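Hydratase ChsH2 (Mycobacterium tuberculosis SUMu008, PDB 4W78) probably hydrates an enoyl-CoA intermediate of cholesterol breakdown, working as a MaoC-like enoyl-CoA hydratase in complex with its partner ChsH1. Local coordinates at residues V7-L13 with R61-W66; T18-S22 with D47-N51; A71-G77 with T119-S125. All coordinates share one frame; numbering follows the deposited sequence.

Interactions 1 and 3 reach the same antiparallel sheet: in interaction 1 helix 52-67 packs on strand 7-14, outermost within this chain, while in interaction 3 the strand at the chain's other border, 72-80, pairs with 116-125. Both are partly buried, and they touch where Val-63 and Thr-64 of the helix meet Ile-73, Val-122 and Leu-124. Interaction 2 is a buried contact about 24 Å, centre to centre, from interaction 3, and holds helix 17-26 against the loop that leads into helix 52-67. Their chemistry differs accordingly: aromatic and aliphatic packing with one direct hydrogen bond in 1, aliphatic packing with a water bridge in 2, backbone pairing in 3.

Interaction 1. Residues V7-L13 with R61-W66; sequences VLPELKL and RYVTDW
Strand 7-13 runs across helix 61-66 at 120° between their N-to-C directions, with the segment axes 8.4 Å apart at closest. Leu-8 lies opposite Trp-66 and Leu-11 opposite Tyr-62, so the leucines on the inner side of the strand meet two aromatic side chains one helical turn apart. Leu-8 is the main apolar link. Its CG sits over one face of the indole, 3.7 Å from the centroid of the five-membered ring, a CH-pi contact, and CD2 turns to Tyr-62, meeting CE2 at 3.7 Å. With CG anti to the carbonyl carbon (chi1 -80°), the branch of Leu-8 is directed between the two rings. Pro-9 adds its CD against CD1 of Trp-66. The contact belongs to the hot-dog fold of MaoC-like hydratases, in which a long helix lies against a curved antiparallel sheet; here the helix packs on the border strand, which pairs along its edge with strand 89-100, Leu-8 with Gly-94 and Leu-11 with Phe-92. The phenol of Tyr-62 reaches up to the strand and donates its OH to Pro-9 O at 2.7 Å. The donor stands above the carbonyl plane, about 45° out of it, while the carbonyl oxygen lies near the plane of the ring, at its edge. Leu-11 CB packs against CD1 of the same ring at 3.7 Å, and Leu-11 CD2 lies over the centre of one face of the Arg-61 guanidinium, 4.1 Å above its plane. That guanidinium also approaches Leu-13, forms a salt bridge with Asp-65 in which the hydrogen bond from NE to OD2 is weak, and donates from NH1 to Ile-39 O of the ChsH1 chain. A water accepts from Trp-66 NE1 (2.9 Å) and donates to Val-7 O, linking the indole to the strand backbone.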
ATOM      1  N   VAL F   7      -2.175  13.337 -32.875  1.00 27.64           N
ATOM      2  CA  VAL F   7      -1.085  12.825 -32.064  1.00 26.19           C
ATOM      3  C   VAL F   7      -1.285  13.234 -30.611  1.00 25.33           C
ATOM      4  O   VAL F   7      -1.670  14.368 -30.311  1.00 27.10           O
ATOM      5  CB  VAL F   7       0.296  13.285 -32.593  1.00 31.50           C
ATOM      6  CG1 VAL F   7       0.494  12.827 -34.033  1.00 34.74           C
ATOM      7  CG2 VAL F   7       0.434  14.791 -32.518  1.00 34.85           C
ATOM      8  N   LEU F   8      -1.056  12.292 -29.707  1.00 23.53           N
ATOM      9  CA  LEU F   8      -1.158  12.591 -28.291  1.00 22.47           C
ATOM     10  C   LEU F   8       0.197  13.079 -27.813  1.00 23.14           C
ATOM     11  O   LEU F   8       1.231  12.689 -28.366  1.00 27.14           O
ATOM     12  CB  LEU F   8      -1.607  11.351 -27.506  1.00 20.04           C
ATOM     13  CG  LEU F   8      -3.103  11.016 -27.512  1.00 19.73           C
ATOM     14  CD1 LEU F   8      -3.602  10.556 -28.876  1.00 20.29           C
ATOM     15  CD2 LEU F   8      -3.390   9.940 -26.477  1.00 17.93           C
ATOM     16  N   PRO F   9       0.205  13.979 -26.818  1.00 25.03           N
ATOM     17  CA  PRO F   9       1.466  14.470 -26.264  1.00 26.24           C
ATOM     18  C   PRO F   9       2.241  13.316 -25.671  1.00 26.13           C
ATOM     19  O   PRO F   9       1.638  12.352 -25.213  1.00 25.70           O
ATOM     20  CB  PRO F   9       1.011  15.428 -25.160  1.00 29.63           C
ATOM     21  CG  PRO F   9      -0.356  15.880 -25.604  1.00 34.52           C
ATOM     22  CD  PRO F   9      -0.959  14.643 -26.209  1.00 28.27           C
ATOM     23  N   GLU F  10       3.561  13.410 -25.709  1.00 27.29           N
ATOM     24  CA  GLU F  10       4.426  12.373 -25.169  1.00 27.85           C
ATOM     25  C   GLU F  10       4.315  12.350 -23.647  1.00 25.96           C
ATOM     26  O   GLU F  10       4.125  13.395 -23.018  1.00 28.66           O
ATOM     27  CB  GLU F  10       5.856  12.687 -25.604  1.00 34.73           C
ATOM     28  CG  GLU F  10       6.899  11.671 -25.238  1.00 33.27           C
ATOM     29  CD  GLU F  10       8.189  11.879 -26.015  1.00 38.29           C
ATOM     30  OE1 GLU F  10       9.185  12.331 -25.412  1.00 44.80           O
ATOM     31  OE2 GLU F  10       8.209  11.589 -27.232  1.00 37.67           O
ATOM     32  N   LEU F  11       4.405  11.162 -23.054  1.00 21.46           N
ATOM     33  CA  LEU F  11       4.523  11.049 -21.598  1.00 22.09           C
ATOM     34  C   LEU F  11       5.703  10.148 -21.247  1.00 21.81           C
ATOM     35  O   LEU F  11       5.738   8.988 -21.648  1.00 22.05           O
ATOM     36  CB  LEU F  11       3.244  10.485 -20.981  1.00 21.99           C
ATOM     37  CG  LEU F  11       3.331  10.163 -19.484  1.00 21.93           C
ATOM     38  CD1 LEU F  11       3.560  11.422 -18.659  1.00 25.81           C
ATOM     39  CD2 LEU F  11       2.088   9.408 -19.024  1.00 23.46           C
ATOM     40  N   LYS F  12       6.672  10.687 -20.512  1.00 22.90           N
ATOM     41  CA  LYS F  12       7.814   9.893 -20.058  1.00 21.88           C
ATOM     42  C   LYS F  12       7.709   9.608 -18.569  1.00 21.97           C
ATOM     43  O   LYS F  12       7.575  10.528 -17.760  1.00 24.22           O
ATOM     44  CB  LYS F  12       9.136  10.617 -20.345  1.00 24.99           C
ATOM     45  CG  LYS F  12       9.500  10.713 -21.810  1.00 28.57           C
ATOM     46  CD  LYS F  12      10.804  11.475 -22.003  1.00 33.81           C
ATOM     47  CE  LYS F  12      11.920  10.877 -21.162  1.00 33.38           C
ATOM     48  NZ  LYS F  12      13.217  11.554 -21.441  1.00 42.24           N
ATOM     49  N   LEU F  13       7.789   8.331 -18.220  1.00 19.93           N
ATOM     50  CA  LEU F  13       7.693   7.902 -16.831  1.00 18.39           C
ATOM     51  C   LEU F  13       8.922   7.111 -16.413  1.00 20.11           C
ATOM     52  O   LEU F  13       9.292   6.132 -17.059  1.00 21.62           O
ATOM     53  CB  LEU F  13       6.433   7.069 -16.618  1.00 20.25           C
ATOM     54  CG  LEU F  13       5.123   7.859 -16.768  1.00 23.05           C
ATOM     55  CD1 LEU F  13       3.918   6.946 -16.585  1.00 24.18           C
ATOM     56  CD2 LEU F  13       5.077   9.015 -15.794  1.00 24.42           C
ATOM     57  N   ARG F  61      -4.690   6.509 -18.128  1.00 11.16           N
ATOM     58  CA  ARG F  61      -4.243   7.855 -17.751  1.00 11.84           C
ATOM     59  C   ARG F  61      -3.706   8.618 -18.953  1.00 11.92           C
ATOM     60  O   ARG F  61      -4.037   9.791 -19.165  1.00 14.85           O
ATOM     61  CB  ARG F  61      -3.136   7.759 -16.708  1.00 12.63           C
ATOM     62  CG  ARG F  61      -2.485   9.099 -16.451  1.00 13.58           C
ATOM     63  CD  ARG F  61      -1.223   8.954 -15.640  1.00 16.08           C
ATOM     64  NE  ARG F  61      -0.436  10.175 -15.759  1.00 17.69           N
ATOM     65  CZ  ARG F  61       0.759  10.343 -15.215  1.00 19.38           C
ATOM     66  NH1 ARG F  61       1.307   9.365 -14.498  1.00 19.55           N
ATOM     67  NH2 ARG F  61       1.403  11.490 -15.388  1.00 21.04           N
ATOM     68  N   TYR F  62      -2.870   7.946 -19.735  1.00 12.74           N
ATOM     69  CA  TYR F  62      -2.253   8.588 -20.894  1.00 14.30           C
ATOM     70  C   TYR F  62      -3.316   9.137 -21.865  1.00 16.15           C
ATOM     71  O   TYR F  62      -3.229  10.285 -22.337  1.00 16.65           O
ATOM     72  CB  TYR F  62      -1.329   7.580 -21.583  1.00 14.21           C
ATOM     73  CG  TYR F  62      -0.654   8.158 -22.791  1.00 14.31           C
ATOM     74  CD1 TYR F  62       0.238   9.209 -22.659  1.00 15.43           C
ATOM     75  CD2 TYR F  62      -0.931   7.682 -24.064  1.00 15.21           C
ATOM     76  CE1 TYR F  62       0.852   9.768 -23.772  1.00 18.04           C
ATOM     77  CE2 TYR F  62      -0.319   8.238 -25.188  1.00 17.92           C
ATOM     78  CZ  TYR F  62       0.574   9.277 -25.027  1.00 17.21           C
ATOM     79  OH  TYR F  62       1.191   9.843 -26.126  1.00 18.93           O
ATOM     80  N   VAL F  63      -4.332   8.326 -22.145  1.00 13.55           N
ATOM     81  CA  VAL F  63      -5.400   8.734 -23.054  1.00 12.85           C
ATOM     82  C   VAL F  63      -6.266   9.852 -22.469  1.00 13.13           C
ATOM     83  O   VAL F  63      -6.597  10.812 -23.171  1.00 14.91           O
ATOM     84  CB  VAL F  63      -6.274   7.524 -23.484  1.00 15.23           C
ATOM     85  CG1 VAL F  63      -7.492   7.987 -24.286  1.00 20.94           C
ATOM     86  CG2 VAL F  63      -5.456   6.590 -24.316  1.00 15.89           C
ATOM     87  N   THR F  64      -6.632   9.741 -21.190  1.00 14.49           N
ATOM     88  CA  THR F  64      -7.497  10.758 -20.584  1.00 16.29           C
ATOM     89  C   THR F  64      -6.766  12.061 -20.266  1.00 17.78           C
ATOM     90  O   THR F  64      -7.394  13.110 -20.207  1.00 19.38           O
ATOM     91  CB  THR F  64      -8.257  10.254 -19.348  1.00 19.48           C
ATOM     92  OG1 THR F  64      -7.320   9.848 -18.339  1.00 16.23           O
ATOM     93  CG2 THR F  64      -9.145   9.077 -19.727  1.00 19.42           C
ATOM     94  N   ASP F  65      -5.447  11.995 -20.081  1.00 16.97           N
ATOM     95  CA  ASP F  65      -4.634  13.212 -19.976  1.00 19.15           C
ATOM     96  C   ASP F  65      -4.861  14.092 -21.205  1.00 21.88           C
ATOM     97  O   ASP F  65      -4.924  15.319 -21.107  1.00 23.28           O
ATOM     98  CB  ASP F  65      -3.137  12.873 -19.886  1.00 21.12           C
ATOM     99  CG  ASP F  65      -2.686  12.458 -18.483  1.00 23.56           C
ATOM    100  OD1 ASP F  65      -3.494  12.494 -17.535  1.00 21.61           O
ATOM    101  OD2 ASP F  65      -1.489  12.116 -18.341  1.00 24.07           O
ATOM    102  N   TRP F  66      -4.968  13.450 -22.360  1.00 19.10           N
ATOM    103  CA  TRP F  66      -5.177  14.127 -23.636  1.00 18.10           C
ATOM    104  C   TRP F  66      -6.653  14.433 -23.885  1.00 19.79           C
ATOM    105  O   TRP F  66      -7.013  15.546 -24.290  1.00 22.47           O
ATOM    106  CB  TRP F  66      -4.612  13.244 -24.757  1.00 19.17           C
ATOM    107  CG  TRP F  66      -5.022  13.620 -26.148  1.00 20.02           C
ATOM    108  CD1 TRP F  66      -4.522  14.635 -26.921  1.00 22.93           C
ATOM    109  CD2 TRP F  66      -5.999  12.954 -26.946  1.00 20.75           C
ATOM    110  NE1 TRP F  66      -5.143  14.644 -28.145  1.00 26.41           N
ATOM    111  CE2 TRP F  66      -6.047  13.614 -28.187  1.00 24.35           C
ATOM    112  CE3 TRP F  66      -6.830  11.846 -26.734  1.00 20.06           C
ATOM    113  CZ2 TRP F  66      -6.915  13.221 -29.208  1.00 27.16           C
ATOM    114  CZ3 TRP F  66      -7.687  11.459 -27.748  1.00 23.88           C
ATOM    115  CH2 TRP F  66      -7.718  12.136 -28.966  1.00 25.35           C
TER
HETATM  116  O   HOH W   1      -3.995  15.916 -30.436  1.00 27.71           O

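Interaction 2. Residues T18-S22 with D47-N51; sequences TFIVS and DIFVN
Helix 17-26 is packed here against the extended loop that ends at Asn-51, the N-cap of the long helix 52-67, close to the site where Asp-29 and His-34 bind a cadmium ion. The two backbones come nearest at Ile-20 and Val-50, whose CA atoms are 5.3 Å apart. Ile-20 points at the loop and spreads its branches along it. CG1 meets Val-50 CG2 at 3.8 Å, the two side chains crossing at about a right angle. CG2, placed anti to the backbone N by a chi1 of -62°, instead turns to the loop backbone and lies 3.6 Å from Phe-49 O. Ile-48 CD1 fits beside this branch, 4.0 Å from Ile-20 CG2, and touches Val-21 CG2 as well. Val-21 also packs on Val-21 of the second subunit, so the aliphatic cluster extends to the interface with that second copy of ChsH2. A water donates to Ile-20 O (2.9 Å) and accepts from Asn-51 N (3.1 Å), joining the helix to the N-cap residue. Around the metal site, His-34 ND1 bonds to Phe-49 O and Asn-51 ND2 to Asp-29 OD2. The side chain of Ile-20 makes van der Waals contacts, whereas Phe-49 O and Asn-51 ND2 are bonded to the two metal ligands, which makes this loop a probable second shell that helps position Asp-29 and His-34.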
ATOM      1  N   THR F  18      10.115   2.925  -6.169  1.00 11.96           N
ATOM      2  CA  THR F  18       8.912   3.437  -5.507  1.00  9.56           C
ATOM      3  C   THR F  18       7.685   3.412  -6.427  1.00 10.10           C
ATOM      4  O   THR F  18       6.598   3.022  -6.004  1.00 10.37           O
ATOM      5  CB  THR F  18       9.144   4.845  -4.942  1.00 12.76           C
ATOM      6  OG1 THR F  18      10.176   4.769  -3.949  1.00 12.09           O
ATOM      7  CG2 THR F  18       7.885   5.380  -4.310  1.00 13.54           C
ATOM      8  N   PHE F  19       7.875   3.800  -7.683  1.00 10.87           N
ATOM      9  CA  PHE F  19       6.792   3.748  -8.653  1.00  9.47           C
ATOM     10  C   PHE F  19       6.296   2.315  -8.849  1.00  9.68           C
ATOM     11  O   PHE F  19       5.102   2.055  -8.770  1.00  9.72           O
ATOM     12  CB  PHE F  19       7.253   4.363  -9.972  1.00 11.48           C
ATOM     13  CG  PHE F  19       6.235   4.307 -11.057  1.00 12.40           C
ATOM     14  CD1 PHE F  19       5.191   5.216 -11.077  1.00 15.32           C
ATOM     15  CD2 PHE F  19       6.307   3.339 -12.057  1.00 14.05           C
ATOM     16  CE1 PHE F  19       4.229   5.175 -12.068  1.00 18.79           C
ATOM     17  CE2 PHE F  19       5.353   3.298 -13.063  1.00 16.99           C
ATOM     18  CZ  PHE F  19       4.315   4.211 -13.067  1.00 18.72           C
ATOM     19  N   ILE F  20       7.223   1.391  -9.076  1.00 10.90           N
ATOM     20  CA  ILE F  20       6.851   0.013  -9.374  1.00  9.74           C
ATOM     21  C   ILE F  20       6.146  -0.626  -8.184  1.00  9.35           C
ATOM     22  O   ILE F  20       5.105  -1.271  -8.339  1.00  9.62           O
ATOM     23  CB  ILE F  20       8.093  -0.793  -9.769  1.00  9.91           C
ATOM     24  CG1 ILE F  20       8.707  -0.189 -11.032  1.00 11.49           C
ATOM     25  CG2 ILE F  20       7.730  -2.281  -9.951  1.00 11.96           C
ATOM     26  CD1 ILE F  20       9.869  -0.994 -11.625  1.00 14.01           C
ATOM     27  N   VAL F  21       6.690  -0.417  -6.991  1.00  9.70           N
ATOM     28  CA  VAL F  21       6.109  -1.028  -5.782  1.00  9.25           C
ATOM     29  C   VAL F  21       4.766  -0.403  -5.427  1.00  9.24           C
ATOM     30  O   VAL F  21       3.777  -1.112  -5.185  1.00  9.71           O
ATOM     31  CB  VAL F  21       7.079  -0.928  -4.600  1.00  9.86           C
ATOM     32  CG1 VAL F  21       6.425  -1.400  -3.319  1.00 10.38           C
ATOM     33  CG2 VAL F  21       8.348  -1.735  -4.889  1.00 11.16           C
ATOM     34  N   SER F  22       4.714   0.928  -5.415  1.00 10.51           N
ATOM     35  CA  SER F  22       3.484   1.608  -5.018  1.00  9.04           C
ATOM     36  C   SER F  22       2.334   1.337  -5.983  1.00  8.26           C
ATOM     37  O   SER F  22       1.204   1.167  -5.538  1.00  8.54           O
ATOM     38  CB  SER F  22       3.713   3.112  -4.816  1.00 10.75           C
ATOM     39  OG  SER F  22       4.062   3.750  -6.029  1.00 12.03           O
ATOM     40  N   ASP F  47      15.092  -7.681 -12.640  1.00 16.26           N
ATOM     41  CA  ASP F  47      14.794  -6.910 -11.439  1.00 15.32           C
ATOM     42  C   ASP F  47      13.283  -6.930 -11.286  1.00 13.27           C
ATOM     43  O   ASP F  47      12.586  -7.563 -12.080  1.00 13.35           O
ATOM     44  CB  ASP F  47      15.278  -5.465 -11.627  1.00 15.86           C
ATOM     45  CG  ASP F  47      15.621  -4.770 -10.307  1.00 18.67           C
ATOM     46  OD1 ASP F  47      15.129  -5.206  -9.239  1.00 17.74           O
ATOM     47  OD2 ASP F  47      16.385  -3.777 -10.352  1.00 19.99           O
ATOM     48  N   ILE F  48      12.774  -6.243 -10.267  1.00 12.28           N
ATOM     49  CA  ILE F  48      11.339  -6.050 -10.161  1.00 11.14           C
ATOM     50  C   ILE F  48      10.827  -5.340 -11.416  1.00 11.31           C
ATOM     51  O   ILE F  48      11.563  -4.610 -12.080  1.00 11.75           O
ATOM     52  CB  ILE F  48      10.954  -5.245  -8.912  1.00 10.15           C
ATOM     53  CG1 ILE F  48      11.561  -3.844  -8.943  1.00 12.62           C
ATOM     54  CG2 ILE F  48      11.396  -6.012  -7.648  1.00 12.87           C
ATOM     55  CD1 ILE F  48      11.017  -2.937  -7.839  1.00 14.43           C
ATOM     56  N   PHE F  49       9.565  -5.595 -11.742  1.00 10.24           N
ATOM     57  CA  PHE F  49       8.987  -5.045 -12.962  1.00  9.73           C
ATOM     58  C   PHE F  49       7.531  -4.683 -12.738  1.00 10.24           C
ATOM     59  O   PHE F  49       6.855  -5.232 -11.860  1.00 11.41           O
ATOM     60  CB  PHE F  49       9.141  -6.002 -14.157  1.00 12.20           C
ATOM     61  CG  PHE F  49       8.590  -7.382 -13.923  1.00 12.06           C
ATOM     62  CD1 PHE F  49       7.251  -7.672 -14.187  1.00 14.15           C
ATOM     63  CD2 PHE F  49       9.417  -8.400 -13.476  1.00 12.38           C
ATOM     64  CE1 PHE F  49       6.749  -8.953 -13.992  1.00 13.14           C
ATOM     65  CE2 PHE F  49       8.918  -9.681 -13.272  1.00 12.56           C
ATOM     66  CZ  PHE F  49       7.588  -9.957 -13.535  1.00 14.13           C
ATOM     67  N   VAL F  50       7.077  -3.744 -13.561  1.00 10.44           N
ATOM     68  CA  VAL F  50       5.718  -3.204 -13.470  1.00 10.56           C
ATOM     69  C   VAL F  50       4.681  -4.272 -13.806  1.00  9.40           C
ATOM     70  O   VAL F  50       4.871  -5.066 -14.738  1.00 12.79           O
ATOM     71  CB  VAL F  50       5.593  -2.009 -14.443  1.00 10.36           C
ATOM     72  CG1 VAL F  50       4.146  -1.488 -14.529  1.00 11.09           C
ATOM     73  CG2 VAL F  50       6.523  -0.881 -14.035  1.00 11.99           C
ATOM     74  N   ASN F  51       3.567  -4.284 -13.064  1.00  8.56           N
ATOM     75  CA  ASN F  51       2.526  -5.302 -13.276  1.00  9.98           C
ATOM     76  C   ASN F  51       1.509  -4.885 -14.341  1.00 11.46           C
ATOM     77  O   ASN F  51       1.483  -3.726 -14.775  1.00 11.05           O
ATOM     78  CB  ASN F  51       1.823  -5.685 -11.957  1.00  8.15           C
ATOM     79  CG  ASN F  51       0.829  -4.624 -11.471  1.00 14.79           C
ATOM     80  OD1 ASN F  51       0.932  -3.459 -11.821  1.00 14.37           O
ATOM     81  ND2 ASN F  51      -0.151  -5.045 -10.681  1.00 16.85           N
TER
HETATM   82  O   HOH W   2       3.805  -2.113 -10.847  1.00 12.48           O

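Interaction 3. Residues A71-G77 with T119-S125; sequences ALIKSIG and TATVELS
Ser-75 sets its OG between the backbone N and the carbonyl carbon (chi1 64°), whereas Glu-123 keeps CG anti to its carbonyl carbon with the chain extended beyond it; together these bring Ser-75 OG to 3.1 Å from Glu-123 OE1. A water lies 2.8 Å from Ser-75 OG and donates to Thr-121 O. The two strands, 72-77 and 119-125, pair antiparallel through seven backbone hydrogen bonds. Leu-72 pairs with Ser-125, and Gly-77 with Thr-121, through two bonds each, the one from Gly-77 N to Thr-121 O measuring 2.9 Å and lying in the carbonyl plane. Between them the register slips by one residue at a classic beta bulge: Lys-74 and Ser-75 both face Glu-123, and Glu-123 O accepts Lys-74 N at 2.8 Å and Ser-75 N at 3.3 Å, from the same face of its plane. On the side facing helix 52-67, Ile-73 CD1 wedges between Leu-124 CB (3.9 Å) and Val-122 CG1, while Ile-76 CG1 packs on Val-122 CG1. From the loop before the strand, Ala-71 CB touches Leu-124 CD1 at 3.9 Å. Ile-76 packs on Gln-60, Val-122 on Val-59 and Leu-124 on Ala-67 of helix 52-67. Strand 103-111 pairs with 116-125 on its other side, and Ser-75, Ile-76 and Gly-77 pair antiparallel with a strand of the ChsH1 chain, which continues the sheet across the subunit interface.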
ATOM      1  N   ALA F  71     -14.033  12.408 -21.173  1.00 17.73           N
ATOM      2  CA  ALA F  71     -13.810  11.197 -21.954  1.00 19.13           C
ATOM      3  C   ALA F  71     -14.407  10.010 -21.228  1.00 18.76           C
ATOM      4  O   ALA F  71     -14.291   9.906 -20.004  1.00 16.49           O
ATOM      5  CB  ALA F  71     -12.337  10.982 -22.174  1.00 24.48           C
ATOM      6  N   LEU F  72     -15.029   9.109 -21.985  1.00 17.73           N
ATOM      7  CA  LEU F  72     -15.573   7.881 -21.419  1.00 17.25           C
ATOM      8  C   LEU F  72     -14.853   6.692 -22.034  1.00 16.72           C
ATOM      9  O   LEU F  72     -15.040   6.393 -23.218  1.00 18.22           O
ATOM     10  CB  LEU F  72     -17.073   7.782 -21.697  1.00 20.37           C
ATOM     11  CG  LEU F  72     -17.957   8.826 -21.041  1.00 22.45           C
ATOM     12  CD1 LEU F  72     -19.365   8.741 -21.627  1.00 24.37           C
ATOM     13  CD2 LEU F  72     -17.976   8.613 -19.534  1.00 25.22           C
ATOM     14  N   ILE F  73     -14.028   6.022 -21.237  1.00 14.95           N
ATOM     15  CA  ILE F  73     -13.292   4.849 -21.715  1.00 15.64           C
ATOM     16  C   ILE F  73     -14.210   3.632 -21.840  1.00 16.36           C
ATOM     17  O   ILE F  73     -14.909   3.280 -20.883  1.00 16.97           O
ATOM     18  CB  ILE F  73     -12.091   4.517 -20.791  1.00 14.37           C
ATOM     19  CG1 ILE F  73     -11.156   5.728 -20.645  1.00 16.69           C
ATOM     20  CG2 ILE F  73     -11.346   3.288 -21.298  1.00 15.00           C
ATOM     21  CD1 ILE F  73     -10.523   6.203 -21.942  1.00 19.93           C
ATOM     22  N   LYS F  74     -14.209   3.003 -23.017  1.00 16.18           N
ATOM     23  CA  LYS F  74     -15.093   1.876 -23.322  1.00 17.48           C
ATOM     24  C   LYS F  74     -14.352   0.546 -23.283  1.00 17.70           C
ATOM     25  O   LYS F  74     -14.922  -0.492 -22.935  1.00 17.39           O
ATOM     26  CB  LYS F  74     -15.744   2.066 -24.709  1.00 20.19           C
ATOM     27  CG  LYS F  74     -16.523   3.373 -24.856  1.00 22.90           C
ATOM     28  CD  LYS F  74     -17.706   3.399 -23.912  1.00 27.37           C
ATOM     29  CE  LYS F  74     -18.558   4.641 -24.127  1.00 32.72           C
ATOM     30  NZ  LYS F  74     -19.790   4.603 -23.293  1.00 35.49           N
ATOM     31  N   SER F  75     -13.084   0.564 -23.676  1.00 15.30           N
ATOM     32  CA  SER F  75     -12.278  -0.658 -23.632  1.00 14.79           C
ATOM     33  C   SER F  75     -10.800  -0.347 -23.734  1.00 14.83           C
ATOM     34  O   SER F  75     -10.401   0.665 -24.332  1.00 15.44           O
ATOM     35  CB  SER F  75     -12.688  -1.622 -24.749  1.00 21.09           C
ATOM     36  OG  SER F  75     -12.441  -1.084 -26.043  1.00 22.43           O
ATOM     37  N   ILE F  76      -9.986  -1.224 -23.144  1.00 14.69           N
ATOM     38  CA  ILE F  76      -8.537  -1.133 -23.260  1.00 14.54           C
ATOM     39  C   ILE F  76      -8.034  -2.529 -23.547  1.00 16.79           C
ATOM     40  O   ILE F  76      -8.293  -3.452 -22.774  1.00 17.94           O
ATOM     41  CB  ILE F  76      -7.885  -0.613 -21.967  1.00 14.44           C
ATOM     42  CG1 ILE F  76      -8.301   0.839 -21.691  1.00 16.30           C
ATOM     43  CG2 ILE F  76      -6.347  -0.704 -22.048  1.00 15.71           C
ATOM     44  CD1 ILE F  76      -7.879   1.328 -20.304  1.00 16.59           C
ATOM     45  N   GLY F  77      -7.345  -2.697 -24.665  1.00 17.72           N
ATOM     46  CA  GLY F  77      -6.733  -3.982 -24.957  1.00 19.18           C
ATOM     47  C   GLY F  77      -5.241  -3.790 -25.097  1.00 17.08           C
ATOM     48  O   GLY F  77      -4.796  -2.920 -25.839  1.00 19.57           O
ATOM     49  N   THR F 119       1.816  -2.280 -26.046  1.00 15.41           N
ATOM     50  CA  THR F 119       1.105  -1.818 -27.230  1.00 16.00           C
ATOM     51  C   THR F 119      -0.373  -1.974 -26.934  1.00 15.33           C
ATOM     52  O   THR F 119      -0.834  -3.065 -26.554  1.00 15.56           O
ATOM     53  CB  THR F 119       1.506  -2.645 -28.457  1.00 19.77           C
ATOM     54  OG1 THR F 119       2.922  -2.535 -28.646  1.00 25.49           O
ATOM     55  CG2 THR F 119       0.800  -2.149 -29.709  1.00 19.68           C
ATOM     56  N   ALA F 120      -1.127  -0.886 -27.072  1.00 14.77           N
ATOM     57  CA  ALA F 120      -2.508  -0.910 -26.618  1.00 15.76           C
ATOM     58  C   ALA F 120      -3.443  -0.240 -27.598  1.00 16.08           C
ATOM     59  O   ALA F 120      -3.043   0.618 -28.378  1.00 17.90           O
ATOM     60  CB  ALA F 120      -2.632  -0.252 -25.259  1.00 18.50           C
ATOM     61  N   THR F 121      -4.691  -0.669 -27.546  1.00 15.32           N
ATOM     62  CA  THR F 121      -5.757  -0.072 -28.342  1.00 16.69           C
ATOM     63  C   THR F 121      -6.845   0.341 -27.362  1.00 17.31           C
ATOM     64  O   THR F 121      -7.297  -0.464 -26.541  1.00 17.98           O
ATOM     65  CB  THR F 121      -6.316  -1.068 -29.379  1.00 23.38           C
ATOM     66  OG1 THR F 121      -5.272  -1.476 -30.272  1.00 31.48           O
ATOM     67  CG2 THR F 121      -7.408  -0.419 -30.185  1.00 23.35           C
ATOM     68  N   VAL F 122      -7.242   1.611 -27.419  1.00 15.80           N
ATOM     69  CA  VAL F 122      -8.211   2.148 -26.479  1.00 15.74           C
ATOM     70  C   VAL F 122      -9.401   2.704 -27.254  1.00 17.39           C
ATOM     71  O   VAL F 122      -9.221   3.457 -28.213  1.00 19.85           O
ATOM     72  CB  VAL F 122      -7.599   3.287 -25.652  1.00 16.03           C
ATOM     73  CG1 VAL F 122      -8.597   3.833 -24.630  1.00 15.69           C
ATOM     74  CG2 VAL F 122      -6.316   2.810 -24.964  1.00 17.01           C
ATOM     75  N   GLU F 123     -10.605   2.322 -26.848  1.00 17.33           N
ATOM     76  CA  GLU F 123     -11.821   2.866 -27.450  1.00 19.62           C
ATOM     77  C   GLU F 123     -12.488   3.762 -26.424  1.00 18.74           C
ATOM     78  O   GLU F 123     -12.602   3.408 -25.261  1.00 16.97           O
ATOM     79  CB  GLU F 123     -12.765   1.749 -27.874  1.00 21.39           C
ATOM     80  CG  GLU F 123     -12.227   0.906 -29.016  1.00 31.05           C
ATOM     81  CD  GLU F 123     -13.206  -0.170 -29.435  1.00 37.95           C
ATOM     82  OE1 GLU F 123     -14.108  -0.481 -28.626  1.00 42.93           O
ATOM     83  OE2 GLU F 123     -13.082  -0.696 -30.563  1.00 41.98           O
ATOM     84  N   LEU F 124     -12.920   4.941 -26.849  1.00 20.51           N
ATOM     85  CA  LEU F 124     -13.502   5.880 -25.917  1.00 20.15           C
ATOM     86  C   LEU F 124     -14.466   6.760 -26.672  1.00 23.30           C
ATOM     87  O   LEU F 124     -14.418   6.829 -27.896  1.00 25.80           O
ATOM     88  CB  LEU F 124     -12.422   6.766 -25.286  1.00 19.08           C
ATOM     89  CG  LEU F 124     -11.695   7.767 -26.186  1.00 23.43           C
ATOM     90  CD1 LEU F 124     -11.206   8.955 -25.366  1.00 27.52           C
ATOM     91  CD2 LEU F 124     -10.526   7.122 -26.916  1.00 26.17           C
ATOM     92  N   SER F 125     -15.344   7.419 -25.930  1.00 23.62           N
ATOM     93  CA  SER F 125     -16.165   8.474 -26.503  1.00 26.93           C
ATOM     94  C   SER F 125     -15.677   9.776 -25.897  1.00 27.12           C
ATOM     95  O   SER F 125     -15.271   9.821 -24.735  1.00 24.76           O
ATOM     96  CB  SER F 125     -17.630   8.248 -26.167  1.00 30.18           C
ATOM     97  OG  SER F 125     -17.851   8.495 -24.795  1.00 32.54           O
TER
HETATM   98  O   HOH W   3      -9.844  -1.567 -27.047  1.00 24.90           O